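Local coordinates for OBCA, Oxalate Biosynthetic Component A (Burkholderia glumae, PDB 4NNB), which belongs to the beta-keto acid cleavage enzyme family of the TIM-barrel clan and holds a magnesium ion and an oxaloacetate ion in a buried pocket, at residues 222-227 against 275-280; 11-16 against 200-205; 346-351 against 374-379; 253-258 against 292-297. One frame throughout, in Å; residues are numbered along the deposited sequence.

Contact 1: residues 222-227 against 275-280. With MG (magnesium ion), chain B; OAA (oxaloacetate ion), chain C.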
loop_
_atom_site.group_PDB
_atom_site.type_symbol
_atom_site.label_atom_id
_atom_site.label_comp_id
_atom_site.label_asym_id
_atom_site.label_seq_id
_atom_site.Cartn_x
_atom_site.Cartn_y
_atom_site.Cartn_z
ATOM N N VAL A 222 8.630 12.522 6.435
ATOM C CA VAL A 222 8.861 11.276 7.167
ATOM C C VAL A 222 8.583 10.093 6.243
ATOM O O VAL A 222 7.627 10.122 5.463
ATOM C CB VAL A 222 7.940 11.182 8.417
ATOM C CG1 VAL A 222 8.078 9.812 9.103
ATOM C CG2 VAL A 222 8.241 12.325 9.406
ATOM N N VAL A 223 9.410 9.056 6.314
ATOM C CA VAL A 223 9.178 7.873 5.498
ATOM C C VAL A 223 9.021 6.630 6.378
ATOM O O VAL A 223 9.947 6.252 7.105
ATOM C CB VAL A 223 10.313 7.645 4.484
ATOM C CG1 VAL A 223 9.958 6.481 3.548
ATOM C CG2 VAL A 223 10.573 8.934 3.674
ATOM N N HIS A 224 7.845 6.015 6.308
ATOM C CA HIS A 224 7.536 4.799 7.076
ATOM C C HIS A 224 7.919 3.574 6.232
ATOM O O HIS A 224 7.422 3.397 5.123
ATOM C CB HIS A 224 6.041 4.799 7.440
ATOM C CG HIS A 224 5.532 3.514 8.029
ATOM N ND1 HIS A 224 5.844 3.097 9.313
ATOM C CD2 HIS A 224 4.685 2.580 7.533
ATOM C CE1 HIS A 224 5.232 1.954 9.563
ATOM N NE2 HIS A 224 4.522 1.614 8.495
ATOM N N LEU A 225 8.811 2.745 6.761
ATOM C CA LEU A 225 9.406 1.642 6.012
ATOM C C LEU A 225 8.976 0.263 6.501
ATOM O O LEU A 225 8.848 0.036 7.710
ATOM C CB LEU A 225 10.938 1.728 6.116
ATOM C CG LEU A 225 11.581 2.939 5.430
ATOM C CD1 LEU A 225 13.100 2.947 5.621
ATOM C CD2 LEU A 225 11.230 2.928 3.938
ATOM N N HIS A 226 8.768 -0.647 5.548
ATOM C CA HIS A 226 8.763 -2.084 5.811
ATOM C C HIS A 226 9.844 -2.731 4.949
ATOM O O HIS A 226 10.273 -2.167 3.933
ATOM C CB HIS A 226 7.446 -2.739 5.379
ATOM C CG HIS A 226 6.263 -2.416 6.238
ATOM N ND1 HIS A 226 5.524 -3.392 6.869
ATOM C CD2 HIS A 226 5.647 -1.237 6.508
ATOM C CE1 HIS A 226 4.512 -2.829 7.511
ATOM N NE2 HIS A 226 4.566 -1.523 7.309
ATOM N N THR A 227 10.250 -3.934 5.335
ATOM C CA THR A 227 11.041 -4.804 4.478
ATOM C C THR A 227 10.239 -6.065 4.170
ATOM O O THR A 227 9.228 -6.343 4.823
ATOM C CB THR A 227 12.385 -5.176 5.127
ATOM O OG1 THR A 227 12.160 -5.600 6.482
ATOM C CG2 THR A 227 13.329 -3.970 5.120
ATOM N N ASN A 275 10.921 6.111 9.784
ATOM C CA ASN A 275 9.917 5.541 10.681
ATOM C C ASN A 275 9.846 4.028 10.391
ATOM O O ASN A 275 9.202 3.582 9.428
ATOM C CB ASN A 275 8.576 6.265 10.424
ATOM C CG ASN A 275 7.401 5.677 11.204
ATOM O OD1 ASN A 275 7.506 4.618 11.828
ATOM N ND2 ASN A 275 6.265 6.368 11.154
ATOM N N LEU A 276 10.525 3.231 11.211
ATOM C CA LEU A 276 10.613 1.802 10.928
ATOM C C LEU A 276 9.411 1.022 11.467
ATOM O O LEU A 276 9.055 1.130 12.640
ATOM C CB LEU A 276 11.929 1.214 11.454
ATOM C CG LEU A 276 13.143 1.227 10.512
ATOM C CD1 LEU A 276 13.289 2.536 9.756
ATOM C CD2 LEU A 276 14.435 0.852 11.222
ATOM N N SER A 277 8.782 0.236 10.601
ATOM C CA SER A 277 7.715 -0.658 11.050
ATOM C C SER A 277 8.232 -1.756 11.980
ATOM O O SER A 277 9.217 -2.432 11.679
ATOM C CB SER A 277 7.013 -1.310 9.865
ATOM O OG SER A 277 6.040 -2.226 10.327
ATOM N N THR A 278 7.537 -1.952 13.090
ATOM C CA THR A 278 7.842 -3.061 13.992
ATOM C C THR A 278 6.778 -4.138 13.870
ATOM O O THR A 278 6.718 -5.075 14.670
ATOM C CB THR A 278 7.903 -2.578 15.434
ATOM O OG1 THR A 278 6.640 -2.017 15.795
ATOM C CG2 THR A 278 9.006 -1.510 15.577
ATOM N N SER A 279 5.935 -3.998 12.860
ATOM C CA SER A 279 4.806 -4.907 12.675
ATOM C C SER A 279 5.229 -6.339 12.296
ATOM O O SER A 279 6.211 -6.536 11.570
ATOM C CB SER A 279 3.882 -4.324 11.605
ATOM O OG SER A 279 2.922 -5.267 11.207
ATOM N N VAL A 280 4.506 -7.344 12.797
ATOM C CA VAL A 280 4.711 -8.712 12.296
ATOM C C VAL A 280 3.475 -9.250 11.566
ATOM O O VAL A 280 3.231 -10.463 11.522
ATOM C CB VAL A 280 5.183 -9.702 13.393
ATOM C CG1 VAL A 280 6.553 -9.302 13.914
ATOM C CG2 VAL A 280 4.175 -9.786 14.536
HETATM MG MG MG B . 3.293 -0.151 8.255
HETATM O O1 OAA C . 3.382 -0.818 12.579
HETATM O O2 OAA C . 3.805 -0.529 10.368
HETATM O O4 OAA C . -0.284 -3.165 8.421
HETATM O O5 OAA C . 0.475 -4.124 10.369
HETATM O O3 OAA C . 2.103 -1.618 8.559
HETATM C C1 OAA C . 3.028 -0.957 11.326
HETATM C C2 OAA C . 1.702 -1.619 11.023
HETATM C C3 OAA C . 1.512 -2.111 9.606
HETATM C C4 OAA C . 0.524 -3.198 9.452
HETATM O O HOH W 1 1.516 1.040 8.987
#

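Contact 2: residues 11-16 against 200-205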
loop_
_atom_site.group_PDB
_atom_site.type_symbol
_atom_site.label_atom_id
_atom_site.label_comp_id
_atom_site.label_asym_id
_atom_site.label_seq_id
_atom_site.Cartn_x
_atom_site.Cartn_y
_atom_site.Cartn_z
ATOM N N ALA A 11 4.639 6.249 2.759
ATOM C CA ALA A 11 4.716 4.843 3.188
ATOM C C ALA A 11 4.856 3.934 1.964
ATOM O O ALA A 11 3.861 3.479 1.418
ATOM C CB ALA A 11 3.484 4.462 4.008
ATOM N N PRO A 12 6.102 3.687 1.524
ATOM C CA PRO A 12 6.322 3.125 0.180
ATOM C C PRO A 12 6.174 1.617 0.023
ATOM O O PRO A 12 6.124 1.170 -1.130
ATOM C CB PRO A 12 7.775 3.508 -0.135
ATOM C CG PRO A 12 8.119 4.614 0.843
ATOM C CD PRO A 12 7.330 4.272 2.082
ATOM N N ILE A 13 6.122 0.849 1.110
ATOM C CA ILE A 13 6.210 -0.606 0.965
ATOM C C ILE A 13 5.062 -1.358 1.605
ATOM O O ILE A 13 4.362 -2.119 0.935
ATOM C CB ILE A 13 7.522 -1.174 1.533
ATOM C CG1 ILE A 13 8.725 -0.445 0.944
ATOM C CG2 ILE A 13 7.612 -2.692 1.264
ATOM C CD1 ILE A 13 9.322 0.614 1.864
ATOM N N GLY A 14 4.896 -1.161 2.910
ATOM C CA GLY A 14 3.883 -1.868 3.663
ATOM C C GLY A 14 4.059 -3.368 3.766
ATOM O O GLY A 14 5.112 -3.926 3.436
ATOM N N ALA A 15 2.996 -4.012 4.225
ATOM C CA ALA A 15 2.957 -5.453 4.404
ATOM C C ALA A 15 2.218 -6.173 3.274
ATOM O O ALA A 15 2.534 -7.318 2.949
ATOM C CB ALA A 15 2.308 -5.781 5.740
ATOM N N VAL A 16 1.228 -5.511 2.686
ATOM C CA VAL A 16 0.247 -6.214 1.856
ATOM C C VAL A 16 0.495 -6.237 0.335
ATOM O O VAL A 16 0.464 -7.317 -0.277
ATOM C CB VAL A 16 -1.198 -5.757 2.181
ATOM C CG1 VAL A 16 -2.204 -6.422 1.243
ATOM C CG2 VAL A 16 -1.526 -6.077 3.650
ATOM N N TYR A 200 5.665 -0.930 -9.602
ATOM C CA TYR A 200 6.586 0.051 -9.015
ATOM C C TYR A 200 6.839 -0.133 -7.504
ATOM O O TYR A 200 7.522 0.684 -6.884
ATOM C CB TYR A 200 6.089 1.474 -9.278
ATOM C CG TYR A 200 5.635 1.698 -10.696
ATOM C CD1 TYR A 200 6.547 1.664 -11.747
ATOM C CD2 TYR A 200 4.293 1.931 -10.988
ATOM C CE1 TYR A 200 6.135 1.873 -13.073
ATOM C CE2 TYR A 200 3.864 2.141 -12.312
ATOM C CZ TYR A 200 4.794 2.105 -13.346
ATOM O OH TYR A 200 4.396 2.309 -14.656
ATOM N N LEU A 201 6.284 -1.189 -6.917
ATOM C CA LEU A 201 6.510 -1.461 -5.496
ATOM C C LEU A 201 7.966 -1.829 -5.213
ATOM O O LEU A 201 8.484 -2.801 -5.771
ATOM C CB LEU A 201 5.619 -2.605 -5.010
ATOM C CG LEU A 201 5.620 -2.742 -3.481
ATOM C CD1 LEU A 201 4.707 -1.684 -2.868
ATOM C CD2 LEU A 201 5.206 -4.158 -3.051
ATOM N N PRO A 202 8.629 -1.067 -4.328
ATOM C CA PRO A 202 10.033 -1.351 -3.993
ATOM C C PRO A 202 10.166 -2.373 -2.874
ATOM O O PRO A 202 9.662 -2.172 -1.757
ATOM C CB PRO A 202 10.569 0.005 -3.528
ATOM C CG PRO A 202 9.342 0.705 -2.932
ATOM C CD PRO A 202 8.115 0.136 -3.640
ATOM N N ILE A 203 10.854 -3.470 -3.173
ATOM C CA ILE A 203 10.991 -4.538 -2.193
ATOM C C ILE A 203 12.445 -4.902 -1.887
ATOM O O ILE A 203 12.711 -5.818 -1.110
ATOM C CB ILE A 203 10.209 -5.774 -2.628
ATOM C CG1 ILE A 203 10.740 -6.326 -3.957
ATOM C CG2 ILE A 203 8.729 -5.437 -2.746
ATOM C CD1 ILE A 203 10.011 -7.590 -4.403
ATOM N N THR A 204 13.378 -4.169 -2.482
ATOM C CA THR A 204 14.800 -4.419 -2.253
ATOM C C THR A 204 15.430 -3.184 -1.633
ATOM O O THR A 204 14.882 -2.081 -1.752
ATOM C CB THR A 204 15.534 -4.753 -3.566
ATOM O OG1 THR A 204 15.531 -3.604 -4.415
ATOM C CG2 THR A 204 14.870 -5.914 -4.275
ATOM N N PRO A 205 16.581 -3.358 -0.960
ATOM C CA PRO A 205 17.239 -2.197 -0.350
ATOM C C PRO A 205 17.484 -1.062 -1.341
ATOM O O PRO A 205 17.281 0.110 -0.991
ATOM C CB PRO A 205 18.569 -2.775 0.135
ATOM C CG PRO A 205 18.237 -4.211 0.476
ATOM C CD PRO A 205 17.222 -4.634 -0.570
#

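Contact 3: residues 346-351 against 374-379. With OAA (oxaloacetate ion), chain C.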
loop_
_atom_site.group_PDB
_atom_site.type_symbol
_atom_site.label_atom_id
_atom_site.label_comp_id
_atom_site.label_asym_id
_atom_site.label_seq_id
_atom_site.Cartn_x
_atom_site.Cartn_y
_atom_site.Cartn_z
ATOM N N GLU A 346 5.858 6.007 17.048
ATOM C CA GLU A 346 4.636 6.517 16.449
ATOM C C GLU A 346 3.574 5.520 16.836
ATOM O O GLU A 346 3.664 4.336 16.469
ATOM C CB GLU A 346 4.730 6.633 14.924
ATOM C CG GLU A 346 3.391 6.988 14.280
ATOM C CD GLU A 346 3.473 7.113 12.763
ATOM O OE1 GLU A 346 3.461 6.080 12.079
ATOM O OE2 GLU A 346 3.532 8.251 12.255
ATOM N N VAL A 347 2.574 5.978 17.588
ATOM C CA VAL A 347 1.489 5.082 17.988
ATOM C C VAL A 347 0.572 4.881 16.790
ATOM O O VAL A 347 -0.062 5.839 16.306
ATOM C CB VAL A 347 0.680 5.623 19.192
ATOM C CG1 VAL A 347 -0.398 4.627 19.581
ATOM C CG2 VAL A 347 1.597 5.858 20.389
ATOM N N GLU A 348 0.540 3.647 16.288
ATOM C CA GLU A 348 -0.347 3.286 15.182
ATOM C C GLU A 348 -1.719 3.038 15.773
ATOM O O GLU A 348 -1.950 1.991 16.385
ATOM C CB GLU A 348 0.106 1.998 14.481
ATOM C CG GLU A 348 1.530 1.972 13.999
ATOM C CD GLU A 348 1.802 3.009 12.932
ATOM O OE1 GLU A 348 1.645 2.712 11.722
ATOM O OE2 GLU A 348 2.202 4.116 13.315
ATOM N N VAL A 349 -2.622 3.994 15.609
ATOM C CA VAL A 349 -3.953 3.867 16.197
ATOM C C VAL A 349 -4.877 3.047 15.280
ATOM O O VAL A 349 -5.616 3.596 14.445
ATOM C CB VAL A 349 -4.569 5.240 16.510
ATOM C CG1 VAL A 349 -5.871 5.060 17.284
ATOM C CG2 VAL A 349 -3.595 6.098 17.321
ATOM N N PHE A 350 -4.827 1.732 15.437
ATOM C CA PHE A 350 -5.624 0.824 14.611
ATOM C C PHE A 350 -7.069 0.716 15.091
ATOM O O PHE A 350 -7.965 0.417 14.304
ATOM C CB PHE A 350 -5.019 -0.591 14.621
ATOM C CG PHE A 350 -3.825 -0.766 13.710
ATOM C CD1 PHE A 350 -2.526 -0.743 14.221
ATOM C CD2 PHE A 350 -4.007 -0.970 12.343
ATOM C CE1 PHE A 350 -1.422 -0.921 13.380
ATOM C CE2 PHE A 350 -2.915 -1.143 11.490
ATOM C CZ PHE A 350 -1.625 -1.121 11.997
ATOM N N ASN A 351 -7.297 0.924 16.387
ATOM C CA ASN A 351 -8.587 0.562 16.985
ATOM C C ASN A 351 -8.845 1.316 18.281
ATOM O O ASN A 351 -7.951 1.995 18.790
ATOM C CB ASN A 351 -8.661 -0.962 17.203
ATOM C CG ASN A 351 -7.489 -1.498 18.031
ATOM O OD1 ASN A 351 -7.039 -0.855 18.975
ATOM N ND2 ASN A 351 -6.984 -2.666 17.661
ATOM N N LEU A 374 3.586 11.020 19.162
ATOM C CA LEU A 374 3.168 10.910 17.764
ATOM C C LEU A 374 2.115 9.830 17.571
ATOM O O LEU A 374 2.265 8.719 18.091
ATOM C CB LEU A 374 4.379 10.574 16.887
ATOM C CG LEU A 374 5.624 11.442 17.010
ATOM C CD1 LEU A 374 6.706 10.948 16.029
ATOM C CD2 LEU A 374 5.284 12.886 16.750
ATOM N N PHE A 375 1.067 10.145 16.807
ATOM C CA PHE A 375 -0.017 9.194 16.536
ATOM C C PHE A 375 -0.311 9.137 15.036
ATOM O O PHE A 375 -0.222 10.151 14.335
ATOM C CB PHE A 375 -1.301 9.593 17.285
ATOM C CG PHE A 375 -1.148 9.621 18.785
ATOM C CD1 PHE A 375 -1.463 8.500 19.548
ATOM C CD2 PHE A 375 -0.673 10.755 19.429
ATOM C CE1 PHE A 375 -1.304 8.511 20.938
ATOM C CE2 PHE A 375 -0.524 10.782 20.823
ATOM C CZ PHE A 375 -0.845 9.658 21.571
ATOM N N MET A 376 -0.649 7.949 14.548
ATOM C CA MET A 376 -1.124 7.777 13.174
ATOM C C MET A 376 -2.490 7.117 13.231
ATOM O O MET A 376 -2.618 6.004 13.749
ATOM C CB MET A 376 -0.133 6.936 12.347
ATOM C CG MET A 376 -0.605 6.609 10.919
ATOM S SD MET A 376 -0.721 8.106 9.902
ATOM C CE MET A 376 1.000 8.569 9.857
ATOM N N LEU A 377 -3.519 7.812 12.737
ATOM C CA LEU A 377 -4.869 7.244 12.712
ATOM C C LEU A 377 -5.003 6.305 11.506
ATOM O O LEU A 377 -4.948 6.752 10.356
ATOM C CB LEU A 377 -5.937 8.348 12.656
ATOM C CG LEU A 377 -5.902 9.393 13.785
ATOM C CD1 LEU A 377 -7.029 10.423 13.578
ATOM C CD2 LEU A 377 -5.994 8.724 15.179
ATOM N N VAL A 378 -5.149 5.008 11.767
ATOM C CA VAL A 378 -5.346 4.036 10.689
ATOM C C VAL A 378 -6.842 3.994 10.370
ATOM O O VAL A 378 -7.551 3.038 10.689
ATOM C CB VAL A 378 -4.798 2.641 11.059
ATOM C CG1 VAL A 378 -4.769 1.729 9.818
ATOM C CG2 VAL A 378 -3.394 2.768 11.655
ATOM N N ALA A 379 -7.324 5.068 9.755
ATOM C CA ALA A 379 -8.757 5.224 9.551
ATOM C C ALA A 379 -9.256 4.434 8.345
ATOM O O ALA A 379 -8.544 4.285 7.345
ATOM C CB ALA A 379 -9.124 6.698 9.412
HETATM O O1 OAA C . 3.382 -0.818 12.579
HETATM O O2 OAA C . 3.805 -0.529 10.368
HETATM O O4 OAA C . -0.284 -3.165 8.421
HETATM O O5 OAA C . 0.475 -4.124 10.369
HETATM O O3 OAA C . 2.103 -1.618 8.559
HETATM C C1 OAA C . 3.028 -0.957 11.326
HETATM C C2 OAA C . 1.702 -1.619 11.023
HETATM C C3 OAA C . 1.512 -2.111 9.606
HETATM C C4 OAA C . 0.524 -3.198 9.452
HETATM O O HOH W 2 2.563 10.724 13.220
HETATM O O HOH W 3 -7.328 0.191 11.552
#

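Contact 4: residues 253-258 against 292-297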
loop_
_atom_site.group_PDB
_atom_site.type_symbol
_atom_site.label_atom_id
_atom_site.label_comp_id
_atom_site.label_asym_id
_atom_site.label_seq_id
_atom_site.Cartn_x
_atom_site.Cartn_y
_atom_site.Cartn_z
ATOM N N ILE A 253 10.520 -8.108 9.031
ATOM C CA ILE A 253 11.658 -7.305 9.436
ATOM C C ILE A 253 12.931 -8.049 9.026
ATOM O O ILE A 253 13.223 -9.129 9.540
ATOM C CB ILE A 253 11.657 -7.050 10.965
ATOM C CG1 ILE A 253 10.458 -6.172 11.362
ATOM C CG2 ILE A 253 12.968 -6.399 11.398
ATOM C CD1 ILE A 253 9.994 -6.347 12.836
ATOM N N VAL A 254 13.678 -7.472 8.091
ATOM C CA VAL A 254 14.899 -8.097 7.600
ATOM C C VAL A 254 16.063 -7.220 8.012
ATOM O O VAL A 254 16.244 -6.116 7.481
ATOM C CB VAL A 254 14.868 -8.261 6.069
ATOM C CG1 VAL A 254 16.167 -8.915 5.573
ATOM C CG2 VAL A 254 13.656 -9.066 5.652
ATOM N N LEU A 255 16.841 -7.695 8.981
ATOM C CA LEU A 255 17.893 -6.871 9.560
ATOM C C LEU A 255 18.952 -6.467 8.544
ATOM O O LEU A 255 19.409 -5.322 8.547
ATOM C CB LEU A 255 18.547 -7.576 10.759
ATOM C CG LEU A 255 17.595 -7.936 11.905
ATOM C CD1 LEU A 255 18.361 -8.554 13.087
ATOM C CD2 LEU A 255 16.804 -6.711 12.358
ATOM N N ASP A 256 19.357 -7.395 7.684
ATOM C CA ASP A 256 20.396 -7.063 6.713
ATOM C C ASP A 256 19.899 -5.982 5.750
ATOM O O ASP A 256 20.676 -5.130 5.324
ATOM C CB ASP A 256 20.849 -8.298 5.929
ATOM C CG ASP A 256 21.647 -9.272 6.775
ATOM O OD1 ASP A 256 22.201 -8.867 7.815
ATOM O OD2 ASP A 256 21.715 -10.451 6.391
ATOM N N ASP A 257 18.611 -6.006 5.416
ATOM C CA ASP A 257 18.051 -4.961 4.546
ATOM C C ASP A 257 18.180 -3.579 5.184
ATOM O O ASP A 257 18.650 -2.627 4.551
ATOM C CB ASP A 257 16.592 -5.260 4.173
ATOM C CG ASP A 257 16.467 -6.366 3.140
ATOM O OD1 ASP A 257 17.516 -6.846 2.694
ATOM O OD2 ASP A 257 15.331 -6.754 2.772
ATOM N N TYR A 258 17.788 -3.463 6.451
ATOM C CA TYR A 258 17.910 -2.181 7.138
ATOM C C TYR A 258 19.362 -1.737 7.317
ATOM O O TYR A 258 19.651 -0.552 7.288
ATOM C CB TYR A 258 17.154 -2.194 8.478
ATOM C CG TYR A 258 15.661 -2.036 8.287
ATOM C CD1 TYR A 258 15.146 -0.893 7.690
ATOM C CD2 TYR A 258 14.774 -3.020 8.692
ATOM C CE1 TYR A 258 13.790 -0.728 7.504
ATOM C CE2 TYR A 258 13.403 -2.862 8.517
ATOM C CZ TYR A 258 12.922 -1.716 7.924
ATOM O OH TYR A 258 11.568 -1.547 7.730
ATOM N N ARG A 292 11.445 -7.708 16.814
ATOM C CA ARG A 292 10.586 -6.538 16.636
ATOM C C ARG A 292 11.209 -5.230 17.112
ATOM O O ARG A 292 10.628 -4.167 16.917
ATOM C CB ARG A 292 9.219 -6.762 17.290
ATOM C CG ARG A 292 8.448 -7.937 16.687
ATOM C CD ARG A 292 7.055 -8.060 17.287
ATOM N NE ARG A 292 6.189 -6.971 16.831
ATOM C CZ ARG A 292 4.918 -6.823 17.188
ATOM N NH1 ARG A 292 4.350 -7.692 18.024
ATOM N NH2 ARG A 292 4.213 -5.811 16.701
ATOM N N ARG A 293 12.385 -5.306 17.736
ATOM C CA ARG A 293 13.176 -4.110 18.034
ATOM C C ARG A 293 14.645 -4.245 17.601
ATOM O O ARG A 293 15.420 -3.314 17.770
ATOM C CB ARG A 293 13.106 -3.755 19.539
ATOM C CG ARG A 293 13.465 -4.915 20.470
ATOM C CD ARG A 293 13.249 -4.567 21.948
ATOM N NE ARG A 293 13.398 -5.756 22.786
ATOM C CZ ARG A 293 12.430 -6.632 23.037
ATOM N NH1 ARG A 293 11.209 -6.454 22.540
ATOM N NH2 ARG A 293 12.684 -7.693 23.796
ATOM N N ALA A 294 15.032 -5.393 17.048
ATOM C CA ALA A 294 16.435 -5.612 16.672
ATOM C C ALA A 294 16.939 -4.624 15.604
ATOM O O ALA A 294 18.133 -4.324 15.536
ATOM C CB ALA A 294 16.646 -7.045 16.219
ATOM N N HIS A 295 16.028 -4.116 14.779
ATOM C CA HIS A 295 16.369 -3.081 13.797
ATOM C C HIS A 295 16.352 -1.677 14.384
ATOM O O HIS A 295 16.624 -0.703 13.674
ATOM C CB HIS A 295 15.459 -3.149 12.560
ATOM C CG HIS A 295 13.993 -3.055 12.866
ATOM N ND1 HIS A 295 13.443 -3.472 14.061
ATOM C CD2 HIS A 295 12.956 -2.615 12.107
ATOM C CE1 HIS A 295 12.133 -3.282 14.032
ATOM N NE2 HIS A 295 11.814 -2.763 12.858
ATOM N N LEU A 296 16.046 -1.565 15.674
ATOM C CA LEU A 296 15.982 -0.253 16.301
ATOM C C LEU A 296 17.238 -0.003 17.116
ATOM O O LEU A 296 17.175 0.448 18.249
ATOM C CB LEU A 296 14.739 -0.116 17.176
ATOM C CG LEU A 296 13.423 -0.418 16.447
ATOM C CD1 LEU A 296 12.267 -0.164 17.401
ATOM C CD2 LEU A 296 13.253 0.387 15.132
ATOM N N LYS A 297 18.381 -0.298 16.517
ATOM C CA LYS A 297 19.668 -0.143 17.187
ATOM C C LYS A 297 20.297 1.185 16.804
ATOM O O LYS A 297 19.837 1.850 15.875
ATOM C CB LYS A 297 20.586 -1.265 16.734
ATOM C CG LYS A 297 20.804 -1.258 15.225
ATOM C CD LYS A 297 21.794 -2.315 14.803
ATOM C CE LYS A 297 22.122 -2.193 13.323
ATOM N NZ LYS A 297 22.661 -3.478 12.776
#

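Contact 1: residues 222-227 against 275-280
Asn275 O is reached twice from the adjoining strand: Leu225 N donates to it at 2.8 Å, and His224 CA approaches the same oxygen at 3.1 Å in a CA-H...O contact. Further bonds from Asn275 N to Val223 O and from Ser277 N to Leu225 O set the two strands parallel, His224 level with Asn275 and Leu225 with Leu276. The ring of His224 hangs on the pocket side, CG anti to the backbone N (chi1 170°), which sets ND1 beside Asn275 OD1. The bond from His224 ND1 to Asn275 OD1 is weak at 3.4 Å but straight (167°); OD1 lies at the ring edge in plane, although the amide is turned 71° from the ring. Asn275 ND2 is bonded to Glu346 OE1, so the amide is a second-shell hold on a ring whose NE2 binds magnesium at 2.2 Å. His226 NE2 binds the metal at 2.1 Å. Its ring has Ser277 CB 3.6 Å from the centroid, close to the ring normal, a CH-pi contact, and Asn251 takes its ND1. Ser277 OG accepts from Ser279 N in an ST turn and donates to oxaloacetate O2 at 2.8 Å, an atom that itself binds magnesium; Glu475 is the third protein ligand. Strand 5-10 bonds the far edge of 222-229, strand 308-311 lies beyond 273-276, and helices 205-217 and 255-268 cover Leu225.

Contact 2: residues 11-16 against 200-205
Pro12 and Ile13 meet Leu201 and Pro202 through carbon and carbonyl contacts, with no hydrogen bond between the two loops. Pro12 O is touched from two sources, Pro202 CD at 3.4 Å and the Leu201 methyl CD1 at 3.6 Å. Leu201 gets there by its torsions: with CG opposite the backbone N (chi1 -169°) and chi2 at 79°, CD1 is carried up to the peptide oxygens of both Pro12 and Ile13. The two proline rings meet only loosely, Pro12 CB lying 4.3 Å from Pro202 CG. Ile13 is placed across Pro202. Its CG1 branch approaches Pro202 O at 3.3 Å and Pro202 CG at 4.1 Å, while CG2 lies on the same oxygen at a longer distance. The chi2 of Ile13, 101°, departs from a staggered value, so the side chain is possibly mildly strained; its CD1 packs on Leu225. Pro202 O is buried here without a polar partner in the model, whereas Ile13 O and Gly14 O are both bonded by Arg228. Beyond Pro202, Thr204 OG1 caps helix 205-217 at Ala207 N. Loop 11-16 follows strand 5-10 of the parallel barrel sheet, and the nearest side-chain atom of Ile13 is about 8 Å from magnesium: this is loop packing beside a TIM-barrel ligand site.

Contact 3: residues 346-351 against 374-379
Residues 346-349 and 374-378 run as parallel strands, axes 4.4 Å apart and inclined at 24°, in a register that sets Val347 beside Phe375 and Val349 beside Leu377, with Val349 N to Met376 O, at 2.7 Å, the shortest of the backbone bonds between them. On one face Val347 and Phe375 lie side by side, CB against CD1 at 3.6 Å, while Val349 CG2 meets the Phe375 ring at its edge, and Leu377 CD2 touches Val349 CB. On the other face Met376 curls back: chi2 and chi3, both near 65°, bring its CE to 3.5 Å from Glu346 OE2. A water donates to that OE2 and to Phe375 O, tying the carboxylate to the neighbouring strand, while Asn275 bonds its OE1. Glu348 runs alongside Met376 and brings its CG to 3.6 Å from O1 of the bound oxaloacetate. Just after strand 346-349, the Phe350 ring carries Val378 CG2 over one face, 4.0 Å from the centroid, as a CH-pi contact; Val378 N reaches Val349 O at 3.1 Å from 43° above the carbonyl plane, and Val349 and Val378 both centre inverse gamma turns. The ring edge faces the oxaloacetate, with Phe350 CZ 3.5 Å from its C2. Strand 308-311 pairs with the far side of 344-349 and strand 444-449 with that of 373-378, while helix 416-440 packs over Phe375 and Leu377.

Contact 4: residues 253-258 against 292-297
The imidazole of His295 lies between two aliphatic groups: Ile253 CG2 stands over one face, 3.8 Å from the ring centroid and 10° off its normal, a CH-pi contact, and Leu296 CD2 covers the opposite face. At the edge, in the ring plane, Arg292 O lies 3.4 Å from CE1 of His295. The setting is the loop end of a beta-alpha-beta unit of the TIM barrel, in which helix 255-268 connects the parallel strands 222-229 and 273-276; its first turn meets the short helix 291-294 that follows the second strand. Tyr258 comes at His295 obliquely. The two side chains run alongside each other, ring planes at 43°, with CE2 of Tyr258 3.6 Å from CD2 of His295. Leu255, partly exposed, crosses His295 at about a right angle: its CD2 lies 3.6 Å from His295 N and its CD1 3.9 Å from Ala294 CB. The remaining methyl of Ile253, CD1, rests 3.9 Å from Arg292 CA. The guanidinium of Arg292 is hydrogen-bonded to Ala287 O, Asp325 O and Asn326 OD1, and its NE to Thr278 O. No hydrogen bond joins the two segments, and van der Waals contacts, of aliphatic groups as well as rings, make up the fit. The first torsion of His295, chi1 56°, swings the ring between backbone N and carbonyl carbon, the crowded position, and in that pose its NE2 is hydrogen-bonded to Ser277 O.

From the N terminus, contact 2 comes first: the loop after strand 5-10 meets 200-205, closing a loop of 183 residues before contact 1 begins. Contacts 1 and 4, closing loops of 47 and 33 residues, cross, their segments alternating as 222-227, 253-258, 275-280 and 292-297, so the strand pair and the helix starts after it interlock; contact 4 joins helix 255-268 to the short helix 291-294. Contact 3, closing 22 residues, follows in series and joins two further strands of the same sheet, beyond 308-311. Contact 1 is the hub, touching the other three: His224 O lies 3.2 Å from Pro12 CD in contact 2. Contacts 1 and 3 share the oxaloacetate, whereas contacts 3 and 4 do not touch.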